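Local atomic coordinates of CRISPR/cas2 protein (Pyrococcus horikoshii OT3, PDB entry 6K2E), a protein that is a Cas2 family protein of the CRISPR system, probably acting as a dimer in the capture of new spacers and possibly binding RNA. Residues Glu47-Met50 with Arg51-Ile55. Numbering follows the deposited sequence.
Sequences ELEM and RLKRI
Leu48 lays its branched end against Leu52 one turn further along helix 42-55, with Leu48 CG 3.7 Å from Leu52 CD1. Leu48 has CG anti to its own nitrogen (chi1 170°), which carries its end forward to meet Leu52. Branched apolar chains suit these two buried positions: Leu48 also touches Tyr27 of helix 17-27, and Leu52 packs on Val62 and Ile64 of strand 61-67. This is the inner face of the second helix of a ferredoxin-like fold, the βαββαβ core of Cas2 proteins, in which both helices cover one side of an antiparallel sheet. The backbone bond from Leu52 N to Leu48 O (2.8 Å) joins the same turns. At the dimer interface, packed on Val77 of the second subunit, Glu49 and Lys53 run side by side: opposite charges four residues apart share one helix side and pair in a salt bridge, Lys53 NZ 3.0 Å from Glu49 OE2 on its syn lone pair. His75 of the second subunit hydrogen-bonds to the same oxygen, held thus from both subunits. Beside helix 17-27, Glu47 OE1 and Arg51 NH1, on long polar chains suited to exposed positions, stand 4.5 Å apart, beyond a salt bridge, but Tyr27 OH hydrogen-bonds to both.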
ATOM      1  N   GLU A  47      18.087   6.466  -4.035  1.00 25.62           N
ATOM      2  CA  GLU A  47      19.001   5.340  -3.841  1.00 30.90           C
ATOM      3  C   GLU A  47      18.242   4.026  -3.688  1.00 33.62           C
ATOM      4  O   GLU A  47      18.629   3.006  -4.276  1.00 32.58           O
ATOM      5  CB  GLU A  47      19.896   5.590  -2.625  1.00 31.06           C
ATOM      6  CG  GLU A  47      21.128   4.679  -2.509  1.00 31.02           C
ATOM      7  CD  GLU A  47      21.927   4.942  -1.227  1.00 39.74           C
ATOM      8  OE1 GLU A  47      21.356   4.796  -0.126  1.00 36.45           O
ATOM      9  OE2 GLU A  47      23.118   5.324  -1.315  1.00 46.56           O
ATOM     10  N   LEU A  48      17.139   4.059  -2.937  1.00 32.36           N
ATOM     11  CA  LEU A  48      16.293   2.893  -2.738  1.00 26.28           C
ATOM     12  C   LEU A  48      15.682   2.426  -4.045  1.00 30.80           C
ATOM     13  O   LEU A  48      15.660   1.223  -4.330  1.00 29.74           O
ATOM     14  CB  LEU A  48      15.193   3.236  -1.744  1.00 25.96           C
ATOM     15  CG  LEU A  48      14.075   2.219  -1.599  1.00 26.51           C
ATOM     16  CD1 LEU A  48      14.621   0.893  -1.058  1.00 30.92           C
ATOM     17  CD2 LEU A  48      13.024   2.784  -0.692  1.00 28.80           C
ATOM     18  N   GLU A  49      15.204   3.373  -4.858  1.00 32.16           N
ATOM     19  CA  GLU A  49      14.569   3.038  -6.125  1.00 25.90           C
ATOM     20  C   GLU A  49      15.561   2.435  -7.100  1.00 30.21           C
ATOM     21  O   GLU A  49      15.222   1.499  -7.831  1.00 33.72           O
ATOM     22  CB  GLU A  49      13.939   4.283  -6.719  1.00 24.65           C
ATOM     23  CG  GLU A  49      12.993   3.981  -7.828  1.00 25.50           C
ATOM     24  CD  GLU A  49      13.630   4.160  -9.154  1.00 27.84           C
ATOM     25  OE1 GLU A  49      14.732   4.739  -9.192  1.00 30.56           O
ATOM     26  OE2 GLU A  49      13.048   3.695 -10.146  1.00 32.37           O
ATOM     27  N   MET A  50      16.791   2.956  -7.113  1.00 36.13           N
ATOM     28  CA  MET A  50      17.838   2.400  -7.963  1.00 35.97           C
ATOM     29  C   MET A  50      18.212   0.991  -7.513  1.00 34.22           C
ATOM     30  O   MET A  50      18.414   0.101  -8.342  1.00 31.18           O
ATOM     31  CB  MET A  50      19.063   3.322  -7.962  1.00 35.62           C
ATOM     32  CG  MET A  50      20.241   2.840  -8.838  1.00 45.76           C
ATOM     33  SD  MET A  50      21.544   1.967  -7.917  1.00 67.75           S
ATOM     34  CE  MET A  50      23.024   2.371  -8.852  1.00 58.82           C
ATOM     35  N   ARG A  51      18.323   0.774  -6.208  1.00 29.66           N
ATOM     36  CA  ARG A  51      18.654  -0.561  -5.743  1.00 31.50           C
ATOM     37  C   ARG A  51      17.478  -1.524  -5.926  1.00 36.65           C
ATOM     38  O   ARG A  51      17.696  -2.702  -6.241  1.00 35.50           O
ATOM     39  CB  ARG A  51      19.125  -0.486  -4.287  1.00 28.55           C
ATOM     40  CG  ARG A  51      20.540   0.095  -4.164  1.00 31.40           C
ATOM     41  CD  ARG A  51      20.925   0.454  -2.734  1.00 31.41           C
ATOM     42  NE  ARG A  51      21.456  -0.708  -2.026  1.00 39.37           N
ATOM     43  CZ  ARG A  51      21.611  -0.777  -0.706  1.00 42.91           C
ATOM     44  NH1 ARG A  51      21.284   0.259   0.059  1.00 40.07           N
ATOM     45  NH2 ARG A  51      22.077  -1.888  -0.145  1.00 35.01           N
ATOM     46  N   LEU A  52      16.235  -1.027  -5.815  1.00 35.96           N
ATOM     47  CA  LEU A  52      15.065  -1.851  -6.115  1.00 27.53           C
ATOM     48  C   LEU A  52      15.010  -2.197  -7.590  1.00 32.31           C
ATOM     49  O   LEU A  52      14.674  -3.328  -7.955  1.00 31.97           O
ATOM     50  CB  LEU A  52      13.780  -1.121  -5.727  1.00 23.18           C
ATOM     51  CG  LEU A  52      13.332  -1.144  -4.264  1.00 29.59           C
ATOM     52  CD1 LEU A  52      12.303  -0.067  -3.982  1.00 21.16           C
ATOM     53  CD2 LEU A  52      12.796  -2.507  -3.886  1.00 31.50           C
ATOM     54  N   LYS A  53      15.406  -1.251  -8.446  1.00 33.79           N
ATOM     55  CA  LYS A  53      15.325  -1.457  -9.885  1.00 34.42           C
ATOM     56  C   LYS A  53      16.310  -2.518 -10.355  1.00 35.25           C
ATOM     57  O   LYS A  53      16.060  -3.197 -11.359  1.00 36.87           O
ATOM     58  CB  LYS A  53      15.574  -0.140 -10.609  1.00 32.77           C
ATOM     59  CG  LYS A  53      14.847  -0.010 -11.927  1.00 39.08           C
ATOM     60  CD  LYS A  53      14.888   1.420 -12.400  1.00 47.01           C
ATOM     61  CE  LYS A  53      13.502   1.861 -12.830  1.00 55.37           C
ATOM     62  NZ  LYS A  53      13.465   3.328 -13.053  1.00 45.55           N
ATOM     63  N   ARG A  54      17.408  -2.697  -9.628  1.00 36.89           N
ATOM     64  CA  ARG A  54      18.380  -3.716  -9.981  1.00 38.45           C
ATOM     65  C   ARG A  54      18.009  -5.080  -9.435  1.00 36.20           C
ATOM     66  O   ARG A  54      18.604  -6.073  -9.858  1.00 41.11           O
ATOM     67  CB  ARG A  54      19.774  -3.310  -9.478  1.00 43.55           C
ATOM     68  CG  ARG A  54      20.241  -1.949 -10.018  1.00 62.60           C
ATOM     69  CD  ARG A  54      21.758  -1.717  -9.993  1.00 66.41           C
ATOM     70  NE  ARG A  54      22.528  -2.932 -10.252  1.00 78.84           N
ATOM     71  CZ  ARG A  54      22.775  -3.420 -11.466  1.00 83.08           C
ATOM     72  NH1 ARG A  54      22.347  -2.778 -12.549  1.00 75.52           N
ATOM     73  NH2 ARG A  54      23.479  -4.537 -11.601  1.00 71.81           N
ATOM     74  N   ILE A  55      16.989  -5.165  -8.589  1.00 34.80           N
ATOM     75  CA  ILE A  55      16.530  -6.434  -8.040  1.00 32.81           C
ATOM     76  C   ILE A  55      15.362  -6.982  -8.840  1.00 33.82           C
ATOM     77  O   ILE A  55      15.354  -8.161  -9.205  1.00 33.31           O
ATOM     78  CB  ILE A  55      16.141  -6.279  -6.554  1.00 30.75           C
ATOM     79  CG1 ILE A  55      17.360  -6.094  -5.661  1.00 30.73           C
ATOM     80  CG2 ILE A  55      15.367  -7.498  -6.084  1.00 33.28           C
ATOM     81  CD1 ILE A  55      16.996  -5.979  -4.191  1.00 23.22           C
TER